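Local structure of aspartate aminotransferase (Rhodobacter sphaeroides, 3NRA) at residues S258-G263 with Q291-G296; Q219-L224 with A336-F341; K128-Q133 with V151-D156. The protein probably catalyses the pyridoxal-phosphate-dependent transfer of the amino group of L-aspartate to 2-oxoglutarate, giving oxaloacetate and L-glutamate. All coordinates share one frame; numbering follows the deposited sequence.

Interaction 1 of 3, residues S258-G263 with Q291-G296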
loop_
_atom_site.group_PDB
_atom_site.type_symbol
_atom_site.label_atom_id
_atom_site.label_comp_id
_atom_site.label_asym_id
_atom_site.label_seq_id
_atom_site.Cartn_x
_atom_site.Cartn_y
_atom_site.Cartn_z
ATOM N N SER B 258 13.372 3.872 -4.287
ATOM C CA SER B 258 12.491 2.763 -3.864
ATOM C C SER B 258 12.140 2.847 -2.379
ATOM O O SER B 258 11.009 2.683 -2.030
ATOM C CB SER B 258 13.119 1.391 -4.171
ATOM O OG SER B 258 12.242 0.328 -3.766
ATOM N N GLY B 259 13.100 3.229 -1.542
ATOM C CA GLY B 259 12.900 3.272 -0.070
ATOM C C GLY B 259 11.822 4.242 0.412
ATOM O O GLY B 259 11.314 4.104 1.520
ATOM N N TYR B 260 11.485 5.234 -0.434
ATOM C CA TYR B 260 10.392 6.177 -0.146
ATOM C C TYR B 260 9.010 5.640 -0.550
ATOM O O TYR B 260 8.022 6.112 -0.055
ATOM C CB TYR B 260 10.670 7.516 -0.818
ATOM C CG TYR B 260 11.886 8.266 -0.230
ATOM C CD1 TYR B 260 11.776 8.995 0.938
ATOM C CD2 TYR B 260 13.094 8.292 -0.893
ATOM C CE1 TYR B 260 12.893 9.694 1.476
ATOM C CE2 TYR B 260 14.208 9.000 -0.374
ATOM C CZ TYR B 260 14.086 9.693 0.809
ATOM O OH TYR B 260 15.173 10.393 1.327
ATOM N N ARG B 261 8.973 4.648 -1.452
ATOM C CA ARG B 261 7.737 3.958 -1.876
ATOM C C ARG B 261 6.716 4.902 -2.623
ATOM O O ARG B 261 5.632 5.209 -2.103
ATOM C CB ARG B 261 7.081 3.237 -0.693
ATOM C CG ARG B 261 6.047 2.097 -1.110
ATOM C CD ARG B 261 6.667 0.709 -0.971
ATOM N NE ARG B 261 7.856 0.571 -1.789
ATOM C CZ ARG B 261 7.884 0.224 -3.071
ATOM N NH1 ARG B 261 6.792 -0.166 -3.711
ATOM N NH2 ARG B 261 9.036 0.240 -3.706
ATOM N N LEU B 262 7.080 5.305 -3.855
ATOM C CA LEU B 262 6.304 6.256 -4.633
ATOM C C LEU B 262 6.137 5.794 -6.049
ATOM O O LEU B 262 7.060 5.251 -6.643
ATOM C CB LEU B 262 6.976 7.649 -4.626
ATOM C CG LEU B 262 7.108 8.260 -3.243
ATOM C CD1 LEU B 262 8.195 9.300 -3.251
ATOM C CD2 LEU B 262 5.750 8.837 -2.783
ATOM N N GLY B 263 4.921 5.956 -6.575
ATOM C CA GLY B 263 4.649 5.742 -7.969
ATOM C C GLY B 263 3.574 6.670 -8.388
ATOM O O GLY B 263 2.956 7.336 -7.548
ATOM N N GLN B 291 5.843 11.811 -0.213
ATOM C CA GLN B 291 5.367 12.502 -1.418
ATOM C C GLN B 291 6.244 13.700 -1.775
ATOM O O GLN B 291 6.566 13.901 -2.936
ATOM C CB GLN B 291 3.915 12.919 -1.262
ATOM C CG GLN B 291 2.921 11.756 -1.391
ATOM C CD GLN B 291 1.497 12.222 -1.345
ATOM O OE1 GLN B 291 1.134 13.165 -2.038
ATOM N NE2 GLN B 291 0.665 11.572 -0.504
ATOM N N ALA B 292 6.716 14.412 -0.740
ATOM C CA ALA B 292 7.558 15.572 -0.885
ATOM C C ALA B 292 8.785 15.362 -1.766
ATOM O O ALA B 292 9.232 16.322 -2.374
ATOM C CB ALA B 292 8.021 16.118 0.558
ATOM N N VAL B 293 9.359 14.136 -1.818
ATOM C CA VAL B 293 10.567 13.925 -2.645
ATOM C C VAL B 293 10.267 14.062 -4.147
ATOM O O VAL B 293 11.172 14.378 -4.932
ATOM C CB VAL B 293 11.278 12.564 -2.389
ATOM C CG1 VAL B 293 11.578 12.375 -0.881
ATOM C CG2 VAL B 293 10.460 11.403 -2.963
ATOM N N LEU B 294 9.000 13.875 -4.527
ATOM C CA LEU B 294 8.574 14.015 -5.917
ATOM C C LEU B 294 8.638 15.434 -6.433
ATOM O O LEU B 294 8.606 15.634 -7.643
ATOM C CB LEU B 294 7.132 13.483 -6.106
ATOM C CG LEU B 294 6.942 11.986 -5.827
ATOM C CD1 LEU B 294 5.470 11.621 -5.842
ATOM C CD2 LEU B 294 7.724 11.154 -6.853
ATOM N N ARG B 295 8.752 16.428 -5.536
ATOM C CA ARG B 295 8.982 17.819 -5.972
ATOM C C ARG B 295 10.279 17.967 -6.808
ATOM O O ARG B 295 10.384 18.880 -7.664
ATOM C CB ARG B 295 9.002 18.765 -4.768
ATOM C CG ARG B 295 7.668 18.835 -4.016
ATOM C CD ARG B 295 7.618 20.031 -3.012
ATOM N NE ARG B 295 6.269 20.187 -2.438
ATOM C CZ ARG B 295 5.861 19.692 -1.258
ATOM N NH1 ARG B 295 6.695 19.022 -0.445
ATOM N NH2 ARG B 295 4.590 19.869 -0.882
ATOM N N GLY B 296 11.239 17.053 -6.576
ATOM C CA GLY B 296 12.499 17.014 -7.328
ATOM C C GLY B 296 12.499 16.122 -8.582
ATOM O O GLY B 296 13.483 16.110 -9.318
#
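Y260 and V293 meet across two loops, each with a short 3-10 turn (258-260 and 294-296), whose CA atoms stand 8.1 Å apart at this pair and 7.1 Å apart at L262 and Q291. No hydrogen bond joins the segments, and apolar side chains carry the contact. V293 presents one methyl, CG1, over the centre of the Y260 ring, 3.9 Å from the centroid and 13° off the ring normal: a CH-pi contact on the ring face. The ring is placed there with CG anti to the Y260 carbonyl carbon (chi1 -67°). L262 spreads its two methyls over the other segment. CD1 meets L294 tip to tip, 3.9 Å from L294 CG, while CD2 rests against the backbone, 3.9 Å from Q291 CA. The spacing of L262 CD1 and V293 CG2 is doubtful. R261, between Y260 and L262 in sequence, takes no part in this packing; its NH2 makes a weak bond of 3.2 Å to S258 OG, and its NH1 is hydrogen-bonded to OP3, a phosphate oxygen of the cofactor-modified lysine at position 253. Y260 also packs edge-to-face with Y289 of the second subunit. With an alanine here, V293 CG1 would probably lose its aromatic platform and a gap would open toward the other subunit. V293 touches F62 of helix 58-68, Q291 and L294 lie on I83 of helix 81-95 and I107 of strand 105-108, and G263, where strand 263-267 begins, pairs through its backbone with T108.

Interaction 2 of 3, residues Q219-L224 with A336-F341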
loop_
_atom_site.group_PDB
_atom_site.type_symbol
_atom_site.label_atom_id
_atom_site.label_comp_id
_atom_site.label_asym_id
_atom_site.label_seq_id
_atom_site.Cartn_x
_atom_site.Cartn_y
_atom_site.Cartn_z
ATOM N N GLN B 219 5.695 1.659 -17.531
ATOM C CA GLN B 219 6.885 2.293 -18.061
ATOM C C GLN B 219 7.848 2.647 -16.964
ATOM O O GLN B 219 8.629 3.622 -17.081
ATOM C CB GLN B 219 6.487 3.532 -18.863
ATOM C CG GLN B 219 5.358 3.268 -19.916
ATOM C CD GLN B 219 5.200 4.423 -20.924
ATOM O OE1 GLN B 219 4.591 4.259 -21.988
ATOM N NE2 GLN B 219 5.780 5.593 -20.594
ATOM N N LEU B 220 7.857 1.816 -15.925
ATOM C CA LEU B 220 8.651 2.046 -14.709
ATOM C C LEU B 220 10.082 2.442 -14.995
ATOM O O LEU B 220 10.615 3.374 -14.356
ATOM C CB LEU B 220 8.659 0.789 -13.851
ATOM C CG LEU B 220 9.388 0.821 -12.488
ATOM C CD1 LEU B 220 10.914 0.531 -12.657
ATOM C CD2 LEU B 220 9.128 2.129 -11.705
ATOM N N TYR B 221 10.740 1.711 -15.902
ATOM C CA TYR B 221 12.175 1.921 -16.117
ATOM C C TYR B 221 12.478 2.716 -17.424
ATOM O O TYR B 221 13.630 2.774 -17.875
ATOM C CB TYR B 221 12.922 0.558 -16.092
ATOM C CG TYR B 221 14.050 0.445 -15.079
ATOM C CD1 TYR B 221 14.898 1.507 -14.811
ATOM C CD2 TYR B 221 14.303 -0.765 -14.420
ATOM C CE1 TYR B 221 15.979 1.366 -13.940
ATOM C CE2 TYR B 221 15.346 -0.884 -13.504
ATOM C CZ TYR B 221 16.182 0.172 -13.284
ATOM O OH TYR B 221 17.246 0.043 -12.375
ATOM N N SER B 222 11.462 3.392 -17.959
ATOM C CA SER B 222 11.538 4.011 -19.295
ATOM C C SER B 222 12.442 5.228 -19.339
ATOM O O SER B 222 12.915 5.581 -20.386
ATOM C CB SER B 222 10.140 4.407 -19.783
ATOM O OG SER B 222 9.534 5.337 -18.879
ATOM N N ARG B 223 12.717 5.832 -18.187
ATOM C CA ARG B 223 13.630 6.976 -18.124
ATOM C C ARG B 223 15.123 6.593 -18.235
ATOM O O ARG B 223 15.961 7.418 -18.656
ATOM C CB ARG B 223 13.395 7.766 -16.839
ATOM C CG ARG B 223 13.846 9.174 -16.931
ATOM C CD ARG B 223 13.613 9.917 -15.647
ATOM N NE ARG B 223 14.217 11.228 -15.734
ATOM C CZ ARG B 223 14.473 12.027 -14.703
ATOM N NH1 ARG B 223 14.144 11.680 -13.476
ATOM N NH2 ARG B 223 15.023 13.204 -14.917
ATOM N N LEU B 224 15.473 5.375 -17.836
ATOM C CA LEU B 224 16.859 4.937 -17.914
ATOM C C LEU B 224 17.111 4.364 -19.295
ATOM O O LEU B 224 17.281 3.179 -19.444
ATOM C CB LEU B 224 17.174 3.907 -16.828
ATOM C CG LEU B 224 18.677 3.701 -16.584
ATOM C CD1 LEU B 224 19.178 4.817 -15.633
ATOM C CD2 LEU B 224 18.973 2.313 -16.008
ATOM N N ALA B 336 16.385 -0.038 -22.305
ATOM C CA ALA B 336 16.206 0.843 -21.167
ATOM C C ALA B 336 16.110 0.016 -19.887
ATOM O O ALA B 336 15.814 -1.172 -19.933
ATOM C CB ALA B 336 14.942 1.725 -21.362
ATOM N N GLY B 337 16.400 0.637 -18.758
ATOM C CA GLY B 337 16.355 -0.047 -17.454
ATOM C C GLY B 337 17.581 -0.901 -17.188
ATOM O O GLY B 337 18.482 -0.952 -18.011
ATOM N N SER B 338 17.620 -1.569 -16.031
ATOM C CA SER B 338 18.818 -2.277 -15.563
ATOM C C SER B 338 18.611 -3.800 -15.405
ATOM O O SER B 338 19.232 -4.422 -14.517
ATOM C CB SER B 338 19.285 -1.675 -14.236
ATOM O OG SER B 338 19.237 -0.266 -14.287
ATOM N N TYR B 339 17.780 -4.405 -16.275
ATOM C CA TYR B 339 17.611 -5.862 -16.301
ATOM C C TYR B 339 18.307 -6.537 -17.504
ATOM O O TYR B 339 18.242 -6.044 -18.620
ATOM C CB TYR B 339 16.150 -6.219 -16.305
ATOM C CG TYR B 339 15.448 -5.799 -15.053
ATOM C CD1 TYR B 339 15.903 -6.226 -13.788
ATOM C CD2 TYR B 339 14.325 -4.976 -15.104
ATOM C CE1 TYR B 339 15.253 -5.843 -12.628
ATOM C CE2 TYR B 339 13.680 -4.583 -13.948
ATOM C CZ TYR B 339 14.159 -5.019 -12.704
ATOM O OH TYR B 339 13.535 -4.614 -11.546
ATOM N N LEU B 340 19.031 -7.626 -17.226
ATOM C CA LEU B 340 19.497 -8.571 -18.232
ATOM C C LEU B 340 18.865 -9.941 -17.955
ATOM O O LEU B 340 18.777 -10.385 -16.788
ATOM C CB LEU B 340 20.998 -8.731 -18.175
ATOM C CG LEU B 340 21.933 -7.706 -18.783
ATOM C CD1 LEU B 340 23.295 -7.732 -18.021
ATOM C CD2 LEU B 340 22.149 -7.975 -20.238
ATOM N N PHE B 341 18.508 -10.634 -19.019
ATOM C CA PHE B 341 17.833 -11.903 -18.928
ATOM C C PHE B 341 18.546 -12.956 -19.818
ATOM O O PHE B 341 18.044 -13.335 -20.865
ATOM C CB PHE B 341 16.392 -11.680 -19.349
ATOM C CG PHE B 341 15.454 -12.754 -18.942
ATOM C CD1 PHE B 341 15.330 -13.131 -17.609
ATOM C CD2 PHE B 341 14.600 -13.325 -19.877
ATOM C CE1 PHE B 341 14.420 -14.075 -17.230
ATOM C CE2 PHE B 341 13.694 -14.290 -19.495
ATOM C CZ PHE B 341 13.599 -14.653 -18.157
#
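The Y221 ring has G337 CA and S338 N above one face, both offset toward the rim, and Y339 CE2 near its plane at the edge. G337 CA makes a CH-pi contact 3.5 Å from the ring centroid. The edge of Y221 is turned toward the face of Y339 in an offset edge-to-face pair, centroids 5.7 Å apart and planes at 86°. On the face that G337 CA covers, S338 OG comes to the hydroxyl end and donates to Y221 OH, a bond made doubtful by the two modelled conformers of S338. G337 has a positive phi (79°), and a CB on it would run into Y221 CG. Segment 219-224 forms two overlapping type I beta turns, Q219 to S222 and Y221 to L224. The contact borders the active site of this fold type I aminotransferase: Y339 OH, on strand 339-340, is hydrogen-bonded to NZ of the pyridoxal-phosphate-modified lysine at position 253. In the first turn S222 N and S222 OG both donate to Q219 O. L224 O takes the N-H of G337 (2.8 Å to G337 N, 160°), and A336 CA makes a CA-H...O contact, 3.1 Å from L224 O. L224 CG, anti to the backbone N, puts CD2 3.7 Å from G337 C.

Interaction 3 of 3, residues K128-Q133 with V151-D156; sequences KVAIVQ and VPVQLD
Strands 128-133 and 149-154, joined through helix 137-145 in a beta-alpha-beta unit, lie parallel in register, A130 beside V151 and V132 beside V153. Five backbone bonds zip them together. V151 N lies 2.8 Å from V129 O. I131 N lies 3.1 Å from V151 O. V151 and V153 each use both N-H and C=O toward the partner strand. P152, which has no N-H, falls between them, so the ladder loses no rung; its CA lies 3.3 Å from I131 O in a CA-H...O contact. A130, V132, V151 and V153 share one face of the sheet, where L172 and A175 of helix 169-177 cover A130. On that side V132 CG1, anti to the backbone N (chi1 180°), touches L155 CB at 3.7 Å. The other face carries I131, P152, Q133 and Q154. Here Q133 runs alongside P152, its OE1 3.3 Å from P152 CB. A water bridges the two amides, donating to Q133 OE1 and Q154 OE1, each 2.8 Å from its oxygen. The axes of 128-133 and 151-154 cross at -39°, reflecting the sheet's twist; strand 149-154 is outermost within this chain in the mixed seven-stranded sheet of the large domain of fold type I pyridoxal-phosphate enzymes.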
loop_
_atom_site.group_PDB
_atom_site.type_symbol
_atom_site.label_atom_id
_atom_site.label_comp_id
_atom_site.label_asym_id
_atom_site.label_seq_id
_atom_site.Cartn_x
_atom_site.Cartn_y
_atom_site.Cartn_z
ATOM N N LYS B 128 -11.286 -11.738 -19.529
ATOM C CA LYS B 128 -10.034 -12.077 -20.181
ATOM C C LYS B 128 -9.039 -10.889 -20.196
ATOM O O LYS B 128 -9.406 -9.762 -20.499
ATOM C CB LYS B 128 -10.294 -12.586 -21.580
ATOM C CG LYS B 128 -10.851 -13.995 -21.565
ATOM C CD LYS B 128 -11.465 -14.384 -22.874
ATOM C CE LYS B 128 -12.024 -15.793 -22.797
ATOM N NZ LYS B 128 -13.109 -15.995 -23.740
ATOM N N VAL B 129 -7.804 -11.158 -19.818
ATOM C CA VAL B 129 -6.759 -10.155 -19.777
ATOM C C VAL B 129 -5.560 -10.655 -20.540
ATOM O O VAL B 129 -5.083 -11.743 -20.255
ATOM C CB VAL B 129 -6.329 -9.855 -18.317
ATOM C CG1 VAL B 129 -5.322 -8.701 -18.291
ATOM C CG2 VAL B 129 -7.559 -9.554 -17.439
ATOM N N ALA B 130 -5.104 -9.883 -21.541
ATOM C CA ALA B 130 -3.886 -10.203 -22.307
ATOM C C ALA B 130 -2.654 -9.855 -21.477
ATOM O O ALA B 130 -2.514 -8.713 -21.011
ATOM C CB ALA B 130 -3.856 -9.436 -23.639
ATOM N N ILE B 131 -1.786 -10.841 -21.278
ATOM C CA ILE B 131 -0.552 -10.679 -20.475
ATOM C C ILE B 131 0.588 -11.221 -21.309
ATOM O O ILE B 131 0.453 -12.283 -21.941
ATOM C CB ILE B 131 -0.642 -11.468 -19.141
ATOM C CG1 ILE B 131 -1.758 -10.883 -18.240
ATOM C CG2 ILE B 131 0.734 -11.530 -18.397
ATOM C CD1 ILE B 131 -1.512 -9.487 -17.798
ATOM N N VAL B 132 1.688 -10.473 -21.357
ATOM C CA VAL B 132 2.873 -10.878 -22.102
ATOM C C VAL B 132 3.674 -11.934 -21.309
ATOM O O VAL B 132 3.717 -11.895 -20.089
ATOM C CB VAL B 132 3.785 -9.656 -22.387
ATOM C CG1 VAL B 132 5.067 -10.082 -23.189
ATOM C CG2 VAL B 132 2.996 -8.557 -23.147
ATOM N N GLN B 133 4.271 -12.878 -22.028
ATOM C CA GLN B 133 5.186 -13.866 -21.468
ATOM C C GLN B 133 6.511 -13.818 -22.250
ATOM O O GLN B 133 6.510 -13.973 -23.460
ATOM C CB GLN B 133 4.570 -15.273 -21.582
ATOM C CG GLN B 133 3.283 -15.442 -20.810
ATOM C CD GLN B 133 2.817 -16.865 -20.773
ATOM O OE1 GLN B 133 2.847 -17.557 -21.775
ATOM N NE2 GLN B 133 2.366 -17.312 -19.611
ATOM N N VAL B 151 -4.907 -14.503 -20.927
ATOM C CA VAL B 151 -4.651 -14.981 -22.287
ATOM C C VAL B 151 -3.225 -14.547 -22.623
ATOM O O VAL B 151 -2.942 -13.353 -22.675
ATOM C CB VAL B 151 -5.651 -14.381 -23.295
ATOM C CG1 VAL B 151 -5.423 -14.971 -24.755
ATOM C CG2 VAL B 151 -7.105 -14.629 -22.826
ATOM N N PRO B 152 -2.281 -15.509 -22.677
ATOM C CA PRO B 152 -0.900 -15.129 -22.881
ATOM C C PRO B 152 -0.620 -14.660 -24.323
ATOM O O PRO B 152 -1.289 -15.071 -25.242
ATOM C CB PRO B 152 -0.130 -16.414 -22.582
ATOM C CG PRO B 152 -1.078 -17.499 -22.833
ATOM C CD PRO B 152 -2.427 -16.965 -22.457
ATOM N N VAL B 153 0.308 -13.723 -24.447
ATOM C CA VAL B 153 0.816 -13.241 -25.702
ATOM C C VAL B 153 2.325 -13.436 -25.651
ATOM O O VAL B 153 2.992 -12.892 -24.766
ATOM C CB VAL B 153 0.520 -11.758 -25.867
ATOM C CG1 VAL B 153 1.050 -11.238 -27.240
ATOM C CG2 VAL B 153 -1.008 -11.484 -25.714
ATOM N N GLN B 154 2.863 -14.220 -26.580
ATOM C CA GLN B 154 4.300 -14.524 -26.587
ATOM C C GLN B 154 5.108 -13.276 -26.917
ATOM O O GLN B 154 4.758 -12.523 -27.844
ATOM C CB GLN B 154 4.599 -15.647 -27.613
ATOM C CG GLN B 154 6.025 -16.156 -27.618
ATOM C CD GLN B 154 6.413 -16.851 -26.310
ATOM O OE1 GLN B 154 5.632 -17.602 -25.727
ATOM N NE2 GLN B 154 7.602 -16.578 -25.844
ATOM N N LEU B 155 6.165 -13.046 -26.141
ATOM C CA LEU B 155 7.251 -12.155 -26.540
ATOM C C LEU B 155 8.343 -13.012 -27.109
ATOM O O LEU B 155 9.051 -13.675 -26.362
ATOM C CB LEU B 155 7.798 -11.350 -25.336
ATOM C CG LEU B 155 8.817 -10.226 -25.614
ATOM C CD1 LEU B 155 8.190 -9.113 -26.438
ATOM C CD2 LEU B 155 9.415 -9.652 -24.287
ATOM N N ASP B 156 8.506 -12.972 -28.435
ATOM C CA ASP B 156 9.541 -13.719 -29.095
ATOM C C ASP B 156 10.817 -12.867 -29.122
ATOM O O ASP B 156 11.272 -12.433 -30.167
ATOM C CB ASP B 156 9.090 -14.161 -30.519
ATOM C CG ASP B 156 8.103 -15.340 -30.483
ATOM O OD1 ASP B 156 8.408 -16.355 -29.836
ATOM O OD2 ASP B 156 7.011 -15.235 -31.076
HETATM O O HOH W 1 3.157 -17.369 -24.539
#

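How the interactions relate
Along the chain interaction 3 closes first; interaction 1 is then nested inside the loop closed by interaction 2. Centres lie about 18 Å apart for interactions 1 and 2, about 20 Å for 2 and 3, and about 31 Å for 1 and 3, which sit on opposite sides of the chain's centre; none touches another. Interaction 3 lies at the 149-154 edge of the seven-stranded sheet, and segment 258-263 runs into its strand 263-267. Segment 336-341 leads into strand 339-340 of the four-stranded sheet, so interaction 2 sets the loop after strand 214-218 against the approach to that second sheet. Interactions 1 and 2 each bring a residue, R261 and Y339, to the cofactor-bearing lysine at position 253.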